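Restriction endonuclease r.bpuji (Bacillus pumilus, PDB 2VLA) probably cuts DNA as a restriction endonuclease, of which this chain is the domain that recognises the cognate DNA. Local coordinates at residues A[99-102]-A[103-106]. Numbering follows the deposited sequence.
Sequences DSDQ and PAFF
An aspartate N-cap starts helix 102-112 of the recognition domain, where Asp101 reaches forward to Ala104. Its carboxylate OD1 accepts the backbone N-H of Ala104 at 2.9 Å, the donor lying well above the carboxylate plane. With CG anti to the backbone N (chi1 -170°), the carboxylate is brought up to Ala104, CG lying 3.3 Å from Ala104 CB. The same OD1 lies 3.2 Å from Pro103 CD; Pro103, at the second position of the helix, has no N-H of its own to offer, being a proline. The backbone continues the winding, Phe105 N donating to Asp101 O and Phe106 N to Gln102 O. Replacing Asp101 by alanine removes the carboxylate, and the N-H of Ala104 would probably lose its capping acceptor, so that the helix start could fray. Just upstream, Asp99 OD1 takes the N-H of Asp101 at 3.0 Å in an Asx turn, which joins the end of helix 91-99 to the cap; its OD2 pairs with Lys95 of its own helix in a salt bridge. Phe105 and Phe106 are buried, against Leu26 and Leu22 of helix 22-36 respectively. Gln102 runs alongside Phe106, its CG in the plane of the ring at the edge, 3.9 Å from Phe106 CE2.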
loop_
_atom_site.group_PDB
_atom_site.type_symbol
_atom_site.label_atom_id
_atom_site.label_comp_id
_atom_site.label_asym_id
_atom_site.label_seq_id
_atom_site.Cartn_x
_atom_site.Cartn_y
_atom_site.Cartn_z
ATOM N N ASP A 99 -2.031 -7.888 -20.454
ATOM C CA ASP A 99 -2.838 -6.703 -20.784
ATOM C C ASP A 99 -2.127 -5.361 -20.814
ATOM O O ASP A 99 -2.693 -4.393 -21.311
ATOM C CB ASP A 99 -4.123 -6.627 -19.941
ATOM C CG ASP A 99 -3.877 -6.315 -18.474
ATOM O OD1 ASP A 99 -2.782 -5.859 -18.089
ATOM O OD2 ASP A 99 -4.831 -6.464 -17.702
ATOM N N SER A 100 -0.881 -5.308 -20.321
ATOM C CA SER A 100 -0.082 -4.060 -20.310
ATOM C C SER A 100 -0.822 -2.876 -19.638
ATOM O O SER A 100 -0.558 -1.713 -19.951
ATOM C CB SER A 100 0.323 -3.669 -21.720
ATOM O OG SER A 100 1.468 -2.848 -21.692
ATOM N N ASP A 101 -1.704 -3.180 -18.698
ATOM C CA ASP A 101 -2.579 -2.162 -18.130
ATOM C C ASP A 101 -2.034 -1.727 -16.784
ATOM O O ASP A 101 -2.267 -2.362 -15.769
ATOM C CB ASP A 101 -3.993 -2.732 -17.990
ATOM C CG ASP A 101 -5.029 -1.680 -17.634
ATOM O OD1 ASP A 101 -4.675 -0.672 -17.004
ATOM O OD2 ASP A 101 -6.243 -1.924 -17.916
ATOM N N GLN A 102 -1.262 -0.652 -16.797
ATOM C CA GLN A 102 -0.590 -0.188 -15.607
ATOM C C GLN A 102 -1.590 0.323 -14.547
ATOM O O GLN A 102 -1.471 -0.014 -13.384
ATOM C CB GLN A 102 0.465 0.869 -15.955
ATOM C CG GLN A 102 1.240 1.365 -14.775
ATOM C CD GLN A 102 2.207 2.431 -15.154
ATOM O OE1 GLN A 102 3.140 2.190 -15.915
ATOM N NE2 GLN A 102 1.961 3.646 -14.677
ATOM N N PRO A 103 -2.584 1.128 -14.957
ATOM C CA PRO A 103 -3.564 1.525 -13.959
ATOM C C PRO A 103 -4.268 0.331 -13.301
ATOM O O PRO A 103 -4.522 0.358 -12.115
ATOM C CB PRO A 103 -4.559 2.380 -14.759
ATOM C CG PRO A 103 -3.758 2.914 -15.880
ATOM C CD PRO A 103 -2.818 1.789 -16.244
ATOM N N ALA A 104 -4.546 -0.722 -14.066
ATOM C CA ALA A 104 -5.205 -1.906 -13.495
ATOM C C ALA A 104 -4.298 -2.649 -12.535
ATOM O O ALA A 104 -4.757 -3.181 -11.556
ATOM C CB ALA A 104 -5.683 -2.837 -14.588
ATOM N N PHE A 105 -3.008 -2.661 -12.803
ATOM C CA PHE A 105 -2.030 -3.245 -11.913
ATOM C C PHE A 105 -2.113 -2.555 -10.553
ATOM O O PHE A 105 -2.160 -3.205 -9.510
ATOM C CB PHE A 105 -0.631 -3.080 -12.540
ATOM C CG PHE A 105 0.495 -3.696 -11.751
ATOM C CD1 PHE A 105 1.169 -2.960 -10.803
ATOM C CD2 PHE A 105 0.968 -4.957 -12.065
ATOM C CE1 PHE A 105 2.260 -3.493 -10.132
ATOM C CE2 PHE A 105 2.038 -5.504 -11.397
ATOM C CZ PHE A 105 2.710 -4.759 -10.443
ATOM N N PHE A 106 -2.162 -1.229 -10.555
ATOM C CA PHE A 106 -2.225 -0.484 -9.313
ATOM C C PHE A 106 -3.605 -0.472 -8.675
ATOM O O PHE A 106 -3.719 -0.450 -7.457
ATOM C CB PHE A 106 -1.641 0.907 -9.490
ATOM C CG PHE A 106 -0.168 0.885 -9.610
ATOM C CD1 PHE A 106 0.595 0.607 -8.510
ATOM C CD2 PHE A 106 0.456 0.980 -10.851
ATOM C CE1 PHE A 106 1.957 0.483 -8.618
ATOM C CE2 PHE A 106 1.792 0.815 -10.961
ATOM C CZ PHE A 106 2.552 0.585 -9.855
#